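Local coordinates for nucleoside 2-deoxyribosyltransferase (Enterococcus faecalis, PDB 7M5H), which probably cleaves the N-glycosidic bond of deoxyribonucleosides or their monophosphates, by hydrolysis or by transfer of the deoxyribosyl group, at residues A10-L13 and A17-R20; Y24-I29 and I36-P41; R30-T35 and D152-I157; D119-N122 and E126-F129. All coordinates share one frame; numbering follows the deposited sequence.

Interaction 1 of 4, residues A10-L13 and A17-R20; sequences AGPL and ADLR
Pro12 and Leu13 meet Asp18 and Leu19 in a small van der Waals contact near the protein surface, where the chain leaves strand 5-10 and turns into the first coils of helix 16-30. The two segments bury 183 Å² between them, and the closest CA atoms, Leu13 CA and Leu19 CA, are 5.1 Å apart. Asp18 reaches the loop by its CB, which lies 3.3 Å from Pro12 O. With CG beside the backbone N of Asp18 (chi1 -68°), the carboxylate swings over to the proline ring, and OD2 comes within 3.6 Å of both Pro12 CB and Pro12 CG. That same OD2 is hydrogen-bonded to a residue flanking the segments. One residue further on, the CD2 methyl of Leu19 sits 3.2 Å from Leu13 O and 4.2 Å from Leu13 CB; the isobutyl group of Leu13 otherwise points off from the helix. Pro12 O is not left to carbon contacts alone, for it accepts a hydrogen bond from Asn22 ND2, one turn further along the helix. On its outer side the helix faces the second subunit, where Ala17 of that subunit packs on Asp18. A glycerol, probably from the crystallisation liquor, is hydrogen-bonded to Gly11 N and lies near Leu13. A loop joining the first strand of a parallel sheet to the following helix, at the strand's C-terminal end, is the usual pocket-forming position of a Rossmann-like fold.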
loop_
_atom_site.group_PDB
_atom_site.type_symbol
_atom_site.label_atom_id
_atom_site.label_comp_id
_atom_site.label_asym_id
_atom_site.label_seq_id
_atom_site.Cartn_x
_atom_site.Cartn_y
_atom_site.Cartn_z
ATOM N N ALA B 10 16.649 -5.317 7.515
ATOM C CA ALA B 10 15.777 -4.474 6.710
ATOM C C ALA B 10 14.323 -4.728 7.082
ATOM O O ALA B 10 13.888 -5.882 7.170
ATOM C CB ALA B 10 15.997 -4.734 5.219
ATOM N N GLY B 11 13.577 -3.650 7.299
ATOM C CA GLY B 11 12.183 -3.740 7.655
ATOM C C GLY B 11 11.631 -2.393 8.068
ATOM O O GLY B 11 12.368 -1.507 8.513
ATOM N N PRO B 12 10.321 -2.201 7.912
ATOM C CA PRO B 12 9.700 -0.967 8.403
ATOM C C PRO B 12 9.896 -0.834 9.905
ATOM O O PRO B 12 9.883 -1.824 10.641
ATOM C CB PRO B 12 8.222 -1.137 8.031
ATOM C CG PRO B 12 8.033 -2.615 7.871
ATOM C CD PRO B 12 9.335 -3.123 7.322
ATOM N N LEU B 13 10.093 0.404 10.356
ATOM C CA LEU B 13 10.472 0.682 11.739
ATOM C C LEU B 13 9.783 1.943 12.240
ATOM O O LEU B 13 10.353 2.720 13.013
ATOM C CB LEU B 13 11.988 0.816 11.874
ATOM C CG LEU B 13 12.638 1.945 11.064
ATOM C CD1 LEU B 13 13.747 2.604 11.864
ATOM C CD2 LEU B 13 13.167 1.445 9.729
ATOM N N ALA B 17 4.013 -1.452 16.360
ATOM C CA ALA B 17 3.948 -2.874 16.038
ATOM C C ALA B 17 5.230 -3.349 15.368
ATOM O O ALA B 17 5.757 -4.417 15.704
ATOM C CB ALA B 17 2.742 -3.152 15.141
ATOM N N ASP B 18 5.755 -2.565 14.423
ATOM C CA ASP B 18 6.977 -2.958 13.733
ATOM C C ASP B 18 8.211 -2.734 14.598
ATOM O O ASP B 18 9.135 -3.554 14.584
ATOM C CB ASP B 18 7.100 -2.199 12.413
ATOM C CG ASP B 18 6.043 -2.610 11.404
ATOM O OD1 ASP B 18 5.563 -3.761 11.481
ATOM O OD2 ASP B 18 5.694 -1.784 10.536
ATOM N N LEU B 19 8.248 -1.630 15.350
ATOM C CA LEU B 19 9.369 -1.386 16.252
ATOM C C LEU B 19 9.506 -2.505 17.276
ATOM O O LEU B 19 10.613 -2.998 17.526
ATOM C CB LEU B 19 9.196 -0.037 16.954
ATOM C CG LEU B 19 9.493 1.225 16.143
ATOM C CD1 LEU B 19 8.979 2.463 16.866
ATOM C CD2 LEU B 19 10.984 1.344 15.883
ATOM N N ARG B 20 8.389 -2.925 17.875
ATOM C CA ARG B 20 8.438 -3.983 18.880
ATOM C C ARG B 20 8.807 -5.324 18.258
ATOM O O ARG B 20 9.533 -6.116 18.869
ATOM C CB ARG B 20 7.095 -4.083 19.603
ATOM C CG ARG B 20 6.760 -2.886 20.478
ATOM C CD ARG B 20 5.350 -3.000 21.034
ATOM N NE ARG B 20 5.136 -4.283 21.695
ATOM C CZ ARG B 20 5.334 -4.498 22.991
ATOM N NH1 ARG B 20 5.748 -3.511 23.775
ATOM N NH2 ARG B 20 5.116 -5.701 23.504
#

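Interaction 2 of 4, residues Y24-I29 and I36-P41; sequences YLVEQI and IDLYLP
Val26 and Ile29 of helix 16-30 press on Ile36, Leu38 and Leu40, a contact within the beta-alpha-beta crossover formed by strand 5-10, helix 16-30 and strand 36-39, with Leu40 just past the last strand. The short axes run nearly antiparallel, at 164°, and approach to 9.9 Å, a spacing that the apolar side chains fill. Packing is tightest around Leu38, whose two methyls are shared between the helix residues: CD2 lies 3.7 Å from Val26 CG2, whereas CD1 lies 3.6 Å from Ile29 CG2. The Leu38 and Ile29 side chains meet at about a right angle. Leu38 holds its CG anti to the backbone N (chi1 -170°), which carries the fork across to the helix. Leu40 adds its CD2, 3.7 Å from Val26 CG2, and Phe9 of the adjoining strand 5-10 packs on Val26 and Leu40. All five touching residues are buried.

The reverse sides behave differently. Glu27 points away from the strand and is exposed, and Tyr39 turns from the helix on the far face of the strand. Tyr24 makes a cation-pi contact with Arg20 of the second subunit. At the strand's start the packing reaches a polar atom, as Ile36 CD1 rests 3.3 Å from Ile29 O.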
loop_
_atom_site.group_PDB
_atom_site.type_symbol
_atom_site.label_atom_id
_atom_site.label_comp_id
_atom_site.label_asym_id
_atom_site.label_seq_id
_atom_site.Cartn_x
_atom_site.Cartn_y
_atom_site.Cartn_z
ATOM N N TYR B 24 12.046 -7.695 18.973
ATOM C CA TYR B 24 11.805 -9.063 19.422
ATOM C C TYR B 24 12.541 -10.073 18.547
ATOM O O TYR B 24 13.042 -11.086 19.050
ATOM C CB TYR B 24 10.300 -9.339 19.440
ATOM C CG TYR B 24 9.915 -10.792 19.282
ATOM C CD1 TYR B 24 10.032 -11.686 20.340
ATOM C CD2 TYR B 24 9.409 -11.267 18.077
ATOM C CE1 TYR B 24 9.671 -13.014 20.197
ATOM C CE2 TYR B 24 9.046 -12.591 17.926
ATOM C CZ TYR B 24 9.176 -13.459 18.987
ATOM O OH TYR B 24 8.816 -14.779 18.836
ATOM N N LEU B 25 12.624 -9.813 17.241
ATOM C CA LEU B 25 13.343 -10.719 16.350
ATOM C C LEU B 25 14.852 -10.564 16.487
ATOM O O LEU B 25 15.578 -11.563 16.544
ATOM C CB LEU B 25 12.926 -10.483 14.899
ATOM C CG LEU B 25 11.823 -11.366 14.319
ATOM C CD1 LEU B 25 11.734 -11.153 12.818
ATOM C CD2 LEU B 25 12.079 -12.829 14.640
ATOM N N VAL B 26 15.338 -9.320 16.536
ATOM C CA VAL B 26 16.778 -9.074 16.576
ATOM C C VAL B 26 17.398 -9.699 17.820
ATOM O O VAL B 26 18.518 -10.227 17.776
ATOM C CB VAL B 26 17.057 -7.562 16.488
ATOM C CG1 VAL B 26 18.470 -7.241 16.944
ATOM C CG2 VAL B 26 16.839 -7.072 15.063
ATOM N N GLU B 27 16.678 -9.666 18.944
ATOM C CA GLU B 27 17.178 -10.304 20.159
ATOM C C GLU B 27 17.396 -11.797 19.949
ATOM O O GLU B 27 18.418 -12.347 20.375
ATOM C CB GLU B 27 16.210 -10.056 21.318
ATOM C CG GLU B 27 16.423 -10.966 22.522
ATOM C CD GLU B 27 17.768 -10.762 23.196
ATOM O OE1 GLU B 27 18.373 -9.682 23.023
ATOM O OE2 GLU B 27 18.222 -11.685 23.904
ATOM N N GLN B 28 16.450 -12.469 19.288
ATOM C CA GLN B 28 16.614 -13.893 19.009
ATOM C C GLN B 28 17.774 -14.142 18.054
ATOM O O GLN B 28 18.512 -15.124 18.207
ATOM C CB GLN B 28 15.322 -14.472 18.435
ATOM C CG GLN B 28 14.164 -14.522 19.411
ATOM C CD GLN B 28 12.904 -15.074 18.774
ATOM O OE1 GLN B 28 11.972 -14.329 18.472
ATOM N NE2 GLN B 28 12.872 -16.385 18.560
ATOM N N ILE B 29 17.948 -13.272 17.057
ATOM C CA ILE B 29 19.027 -13.456 16.089
ATOM C C ILE B 29 20.381 -13.315 16.770
ATOM O O ILE B 29 21.294 -14.120 16.554
ATOM C CB ILE B 29 18.879 -12.464 14.921
ATOM C CG1 ILE B 29 17.564 -12.702 14.178
ATOM C CG2 ILE B 29 20.060 -12.581 13.970
ATOM C CD1 ILE B 29 17.338 -11.754 13.020
ATOM N N ILE B 36 27.685 -12.702 15.544
ATOM C CA ILE B 36 26.714 -11.945 14.762
ATOM C C ILE B 36 26.794 -10.480 15.173
ATOM O O ILE B 36 26.595 -10.141 16.345
ATOM C CB ILE B 36 25.294 -12.496 14.952
ATOM C CG1 ILE B 36 25.165 -13.873 14.297
ATOM C CG2 ILE B 36 24.264 -11.528 14.383
ATOM C CD1 ILE B 36 23.797 -14.496 14.444
ATOM N N ASP B 37 27.093 -9.615 14.209
ATOM C CA ASP B 37 27.108 -8.167 14.400
ATOM C C ASP B 37 25.950 -7.599 13.582
ATOM O O ASP B 37 26.111 -7.242 12.414
ATOM C CB ASP B 37 28.447 -7.567 13.975
ATOM C CG ASP B 37 28.481 -6.055 14.111
ATOM O OD1 ASP B 37 27.644 -5.500 14.854
ATOM O OD2 ASP B 37 29.342 -5.420 13.466
ATOM N N LEU B 38 24.778 -7.518 14.205
ATOM C CA LEU B 38 23.569 -7.091 13.515
ATOM C C LEU B 38 23.371 -5.589 13.681
ATOM O O LEU B 38 23.440 -5.064 14.795
ATOM C CB LEU B 38 22.351 -7.852 14.046
ATOM C CG LEU B 38 21.029 -7.716 13.280
ATOM C CD1 LEU B 38 20.204 -8.980 13.433
ATOM C CD2 LEU B 38 20.224 -6.511 13.749
ATOM N N TYR B 39 23.119 -4.909 12.566
ATOM C CA TYR B 39 22.793 -3.490 12.563
ATOM C C TYR B 39 21.281 -3.337 12.445
ATOM O O TYR B 39 20.677 -3.831 11.488
ATOM C CB TYR B 39 23.500 -2.766 11.417
ATOM C CG TYR B 39 23.218 -1.280 11.361
ATOM C CD1 TYR B 39 24.028 -0.374 12.032
ATOM C CD2 TYR B 39 22.143 -0.783 10.635
ATOM C CE1 TYR B 39 23.773 0.984 11.984
ATOM C CE2 TYR B 39 21.878 0.570 10.582
ATOM C CZ TYR B 39 22.697 1.450 11.258
ATOM O OH TYR B 39 22.434 2.798 11.202
ATOM N N LEU B 40 20.677 -2.657 13.416
ATOM C CA LEU B 40 19.243 -2.392 13.412
ATOM C C LEU B 40 19.026 -0.891 13.280
ATOM O O LEU B 40 19.415 -0.133 14.187
ATOM C CB LEU B 40 18.583 -2.927 14.684
ATOM C CG LEU B 40 17.058 -2.829 14.749
ATOM C CD1 LEU B 40 16.430 -3.482 13.533
ATOM C CD2 LEU B 40 16.535 -3.463 16.028
ATOM N N PRO B 41 18.426 -0.418 12.184
ATOM C CA PRO B 41 18.332 1.036 11.960
ATOM C C PRO B 41 17.654 1.806 13.080
ATOM O O PRO B 41 18.055 2.944 13.360
ATOM C CB PRO B 41 17.534 1.130 10.653
ATOM C CG PRO B 41 17.837 -0.151 9.943
ATOM C CD PRO B 41 17.952 -1.192 11.022
#

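Interaction 3 of 4, residues R30-T35 and D152-I157; sequences RQLDKT and DLLEEI
Leu32 and Leu154 carry the apolar part of this contact, with Ile157 as a lesser partner. The segments bury 134 Å² in all, most of it on Leu32, which reaches from the connection after helix 16-30 to the side of helix 150-159. Its CD1 methyl does most of the touching, lying 3.7 Å from Leu154 CD2 and 4.1 Å from Ile157 CG2. The two leucine side chains run at a slant to one another, and Leu32 CD2 takes a more distant place beside Leu154 CB. Leu32 is nearly extended beyond CB (chi2 177°), which carries CD1 up to the helix backbone, 3.3 Å from Leu154 O. Leu154 and Ile157 lie one helical turn apart and also pack on Ile29, so Leu32 lengthens the seam between two helices that flank the parallel sheet of this Rossmann-like fold. Within the seam, 7.4 Å separates Leu32 CA from Leu154 CA.

The polar interactions stay within each segment or lead outside the pair. Asp33 OD2 accepts from Thr35 N at 3.0 Å, using its anti lone pair in a fairly straight bond (162° at the hydrogen). This is an Asx turn, and it bends the chain just before Thr35 pairs with Thr5 and strand 36-39 begins.

Arg30 and Glu156 point away from the leucine contact. Arg30 NH2 binds both Glu43 OE1, in a salt bridge, and Leu38 O. Glu156, on the side of its helix turned from Leu32, forms a salt bridge through OE2 with Arg160 NE.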
loop_
_atom_site.group_PDB
_atom_site.type_symbol
_atom_site.label_atom_id
_atom_site.label_comp_id
_atom_site.label_asym_id
_atom_site.label_seq_id
_atom_site.Cartn_x
_atom_site.Cartn_y
_atom_site.Cartn_z
ATOM N N ARG B 30 20.528 -12.288 17.612
ATOM C CA ARG B 30 21.798 -12.068 18.292
ATOM C C ARG B 30 22.106 -13.178 19.290
ATOM O O ARG B 30 23.279 -13.438 19.579
ATOM C CB ARG B 30 21.788 -10.706 18.987
ATOM C CG ARG B 30 21.910 -9.530 18.027
ATOM C CD ARG B 30 21.598 -8.209 18.712
ATOM N NE ARG B 30 21.882 -7.066 17.847
ATOM C CZ ARG B 30 21.420 -5.836 18.056
ATOM N NH1 ARG B 30 20.637 -5.587 19.097
ATOM N NH2 ARG B 30 21.732 -4.858 17.216
ATOM N N GLN B 31 21.079 -13.846 19.817
ATOM C CA GLN B 31 21.292 -14.953 20.742
ATOM C C GLN B 31 21.716 -16.239 20.046
ATOM O O GLN B 31 22.067 -17.205 20.731
ATOM C CB GLN B 31 20.027 -15.210 21.563
ATOM C CG GLN B 31 19.799 -14.196 22.667
ATOM C CD GLN B 31 20.997 -14.069 23.587
ATOM O OE1 GLN B 31 21.496 -15.060 24.119
ATOM N NE2 GLN B 31 21.473 -12.842 23.772
ATOM N N LEU B 32 21.688 -16.279 18.712
ATOM C CA LEU B 32 22.120 -17.477 18.000
ATOM C C LEU B 32 23.622 -17.687 18.138
ATOM O O LEU B 32 24.078 -18.786 18.474
ATOM C CB LEU B 32 21.729 -17.385 16.526
ATOM C CG LEU B 32 20.267 -17.646 16.164
ATOM C CD1 LEU B 32 20.050 -17.444 14.673
ATOM C CD2 LEU B 32 19.863 -19.050 16.583
ATOM N N ASP B 33 24.408 -16.643 17.882
ATOM C CA ASP B 33 25.855 -16.774 17.835
ATOM C C ASP B 33 26.491 -15.457 18.251
ATOM O O ASP B 33 25.995 -14.383 17.901
ATOM C CB ASP B 33 26.324 -17.166 16.430
ATOM C CG ASP B 33 27.668 -17.859 16.436
ATOM O OD1 ASP B 33 27.692 -19.107 16.390
ATOM O OD2 ASP B 33 28.700 -17.158 16.495
ATOM N N LYS B 34 27.595 -15.549 18.995
ATOM C CA LYS B 34 28.305 -14.354 19.434
ATOM C C LYS B 34 29.000 -13.635 18.285
ATOM O O LYS B 34 29.346 -12.458 18.426
ATOM C CB LYS B 34 29.329 -14.718 20.511
ATOM C CG LYS B 34 28.723 -15.330 21.763
ATOM C CD LYS B 34 29.801 -15.689 22.776
ATOM C CE LYS B 34 29.197 -16.258 24.050
ATOM N NZ LYS B 34 30.242 -16.615 25.049
ATOM N N THR B 35 29.210 -14.311 17.157
ATOM C CA THR B 35 29.874 -13.712 16.005
ATOM C C THR B 35 28.929 -12.902 15.124
ATOM O O THR B 35 29.344 -12.454 14.050
ATOM C CB THR B 35 30.553 -14.798 15.166
ATOM O OG1 THR B 35 29.597 -15.809 14.826
ATOM C CG2 THR B 35 31.701 -15.429 15.939
ATOM N N ASP B 152 12.427 -20.957 10.970
ATOM C CA ASP B 152 13.216 -21.172 9.762
ATOM C C ASP B 152 14.150 -20.002 9.485
ATOM O O ASP B 152 15.210 -20.190 8.877
ATOM C CB ASP B 152 12.296 -21.418 8.566
ATOM C CG ASP B 152 11.409 -22.633 8.755
ATOM O OD1 ASP B 152 11.763 -23.507 9.574
ATOM O OD2 ASP B 152 10.359 -22.716 8.084
ATOM N N LEU B 153 13.779 -18.794 9.917
ATOM C CA LEU B 153 14.665 -17.647 9.751
ATOM C C LEU B 153 15.939 -17.819 10.569
ATOM O O LEU B 153 17.050 -17.645 10.056
ATOM C CB LEU B 153 13.940 -16.361 10.148
ATOM C CG LEU B 153 14.795 -15.092 10.157
ATOM C CD1 LEU B 153 15.281 -14.761 8.754
ATOM C CD2 LEU B 153 14.024 -13.924 10.754
ATOM N N LEU B 154 15.793 -18.165 11.850
ATOM C CA LEU B 154 16.960 -18.372 12.702
ATOM C C LEU B 154 17.787 -19.557 12.223
ATOM O O LEU B 154 19.023 -19.512 12.247
ATOM C CB LEU B 154 16.518 -18.577 14.150
ATOM C CG LEU B 154 15.698 -17.449 14.782
ATOM C CD1 LEU B 154 15.020 -17.935 16.051
ATOM C CD2 LEU B 154 16.577 -16.244 15.074
ATOM N N GLU B 155 17.122 -20.628 11.784
ATOM C CA GLU B 155 17.843 -21.794 11.283
ATOM C C GLU B 155 18.643 -21.451 10.032
ATOM O O GLU B 155 19.785 -21.899 9.874
ATOM C CB GLU B 155 16.862 -22.932 11.000
ATOM C CG GLU B 155 17.515 -24.193 10.465
ATOM C CD GLU B 155 18.428 -24.850 11.480
ATOM O OE1 GLU B 155 18.016 -24.988 12.651
ATOM O OE2 GLU B 155 19.561 -25.224 11.108
ATOM N N GLU B 156 18.064 -20.650 9.135
ATOM C CA GLU B 156 18.772 -20.258 7.922
ATOM C C GLU B 156 19.951 -19.344 8.237
ATOM O O GLU B 156 21.006 -19.439 7.600
ATOM C CB GLU B 156 17.809 -19.577 6.950
ATOM C CG GLU B 156 18.451 -19.107 5.656
ATOM C CD GLU B 156 18.919 -20.256 4.784
ATOM O OE1 GLU B 156 18.332 -21.355 4.879
ATOM O OE2 GLU B 156 19.877 -20.061 4.006
ATOM N N ILE B 157 19.788 -18.451 9.217
ATOM C CA ILE B 157 20.877 -17.559 9.602
ATOM C C ILE B 157 22.037 -18.354 10.189
ATOM O O ILE B 157 23.209 -18.054 9.926
ATOM C CB ILE B 157 20.366 -16.488 10.584
ATOM C CG1 ILE B 157 19.444 -15.500 9.865
ATOM C CG2 ILE B 157 21.528 -15.756 11.244
ATOM C CD1 ILE B 157 18.866 -14.432 10.770
#

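Interaction 4 of 4, residues D119-N122 and E126-F129; sequences DALN and ENQF
Leu121 and Asn127 run alongside each other in the same direction, where the chain folds back after helix 115-120. Followed outward, Asn127 first meets Leu121 through CB, 3.6 Å from Leu121 CD2. CG lies 3.8 Å from the same methyl. Asn127 keeps CG anti to its own N (chi1 174°), and OD1 then both touches Leu121 CD2, at 3.5 Å, and accepts from Phe129 N at 2.9 Å. The bond is fairly straight at the hydrogen (160°), but the donor stands well above the carbonyl plane, 62° out of it; the pairing makes an Asx turn. At the edge of the Phe129 ring, OD1 lies in the ring plane. The other tip atom, ND2, gives a weak bond to Phe129 O and a hydrogen bond to His130 O of the third subunit.

Beside this pair, Ala120 meets Glu126: Glu126 CB lies 3.5 Å from Ala120 O and 4.1 Å from Ala120 CB. A water accepts from Glu126 N at 3.0 Å and donates weakly to Ala120 O, bridging the two backbones. The Glu126 carboxylate bends away to Ser56 of the second subunit and Lys141 of the third.

The centre of the contact lies about 27 Å from that of the chain, at the end of helix 115-120 and in the loop leading to helix 134-141, far out from the parallel sheet and wedged among neighbouring subunits.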
loop_
_atom_site.group_PDB
_atom_site.type_symbol
_atom_site.label_atom_id
_atom_site.label_comp_id
_atom_site.label_asym_id
_atom_site.label_seq_id
_atom_site.Cartn_x
_atom_site.Cartn_y
_atom_site.Cartn_z
ATOM N N ASP B 119 -10.476 -23.172 -6.653
ATOM C CA ASP B 119 -11.592 -23.010 -7.581
ATOM C C ASP B 119 -12.171 -21.604 -7.524
ATOM O O ASP B 119 -12.712 -21.118 -8.525
ATOM C CB ASP B 119 -12.682 -24.042 -7.282
ATOM C CG ASP B 119 -12.219 -25.466 -7.511
ATOM O OD1 ASP B 119 -11.293 -25.671 -8.325
ATOM O OD2 ASP B 119 -12.785 -26.385 -6.879
ATOM N N ALA B 120 -12.069 -20.937 -6.371
ATOM C CA ALA B 120 -12.601 -19.586 -6.236
ATOM C C ALA B 120 -11.891 -18.591 -7.143
ATOM O O ALA B 120 -12.456 -17.535 -7.447
ATOM C CB ALA B 120 -12.501 -19.123 -4.782
ATOM N N LEU B 121 -10.670 -18.902 -7.583
ATOM C CA LEU B 121 -9.952 -18.011 -8.484
ATOM C C LEU B 121 -10.645 -17.871 -9.834
ATOM O O LEU B 121 -10.342 -16.933 -10.578
ATOM C CB LEU B 121 -8.517 -18.505 -8.671
ATOM C CG LEU B 121 -7.643 -18.482 -7.415
ATOM C CD1 LEU B 121 -6.330 -19.207 -7.655
ATOM C CD2 LEU B 121 -7.387 -17.049 -6.976
ATOM N N ASN B 122 -11.561 -18.785 -10.172
ATOM C CA ASN B 122 -12.358 -18.627 -11.384
ATOM C C ASN B 122 -13.420 -17.548 -11.234
ATOM O O ASN B 122 -13.940 -17.061 -12.244
ATOM C CB ASN B 122 -13.018 -19.952 -11.767
ATOM C CG ASN B 122 -12.016 -20.988 -12.224
ATOM O OD1 ASN B 122 -11.457 -20.885 -13.316
ATOM N ND2 ASN B 122 -11.787 -21.997 -11.394
ATOM N N GLU B 126 -12.096 -13.058 -5.778
ATOM C CA GLU B 126 -12.251 -14.038 -4.708
ATOM C C GLU B 126 -10.922 -14.681 -4.325
ATOM O O GLU B 126 -10.914 -15.748 -3.704
ATOM C CB GLU B 126 -13.266 -15.120 -5.093
ATOM C CG GLU B 126 -14.712 -14.639 -5.170
ATOM C CD GLU B 126 -15.288 -14.252 -3.817
ATOM O OE1 GLU B 126 -14.750 -14.699 -2.782
ATOM O OE2 GLU B 126 -16.283 -13.497 -3.790
ATOM N N ASN B 127 -9.800 -14.054 -4.677
ATOM C CA ASN B 127 -8.492 -14.599 -4.337
ATOM C C ASN B 127 -8.215 -14.405 -2.852
ATOM O O ASN B 127 -8.182 -13.271 -2.361
ATOM C CB ASN B 127 -7.401 -13.928 -5.168
ATOM C CG ASN B 127 -6.007 -14.347 -4.741
ATOM O OD1 ASN B 127 -5.794 -15.479 -4.307
ATOM N ND2 ASN B 127 -5.051 -13.430 -4.850
ATOM N N GLN B 128 -8.000 -15.507 -2.140
ATOM C CA GLN B 128 -7.701 -15.468 -0.715
ATOM C C GLN B 128 -6.209 -15.500 -0.422
ATOM O O GLN B 128 -5.821 -15.494 0.750
ATOM C CB GLN B 128 -8.393 -16.632 0.001
ATOM C CG GLN B 128 -9.893 -16.681 -0.224
ATOM C CD GLN B 128 -10.631 -17.360 0.910
ATOM O OE1 GLN B 128 -10.030 -18.040 1.740
ATOM N NE2 GLN B 128 -11.943 -17.169 0.958
ATOM N N PHE B 129 -5.364 -15.525 -1.449
ATOM C CA PHE B 129 -3.924 -15.652 -1.275
ATOM C C PHE B 129 -3.275 -14.275 -1.354
ATOM O O PHE B 129 -3.360 -13.601 -2.388
ATOM C CB PHE B 129 -3.334 -16.598 -2.319
ATOM C CG PHE B 129 -3.829 -18.011 -2.194
ATOM C CD1 PHE B 129 -3.236 -18.888 -1.300
ATOM C CD2 PHE B 129 -4.896 -18.458 -2.955
ATOM C CE1 PHE B 129 -3.693 -20.188 -1.174
ATOM C CE2 PHE B 129 -5.357 -19.758 -2.834
ATOM C CZ PHE B 129 -4.754 -20.623 -1.942
HETATM O O HOH W 1 -10.654 -14.587 -7.852
#

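From the N terminus, interaction 1 closes the short loop between strand 5-10 and helix 16-30. Interaction 2 follows in series and uses the same helix, folding it back on strand 36-39; the two touch where Leu13 packs on Pro41. Interaction 3 starts within the connection spanned by interaction 2, so the two contacts cross along the chain, and it brings that connection to helix 150-159 near the C terminus. Interactions 2 and 3 also touch, with their centres about 9 Å apart. Interaction 4 falls within the long span that interaction 3 bridges, yet its centre lies about 37 Å from those of interactions 2 and 3, in a projecting region that meets other subunits.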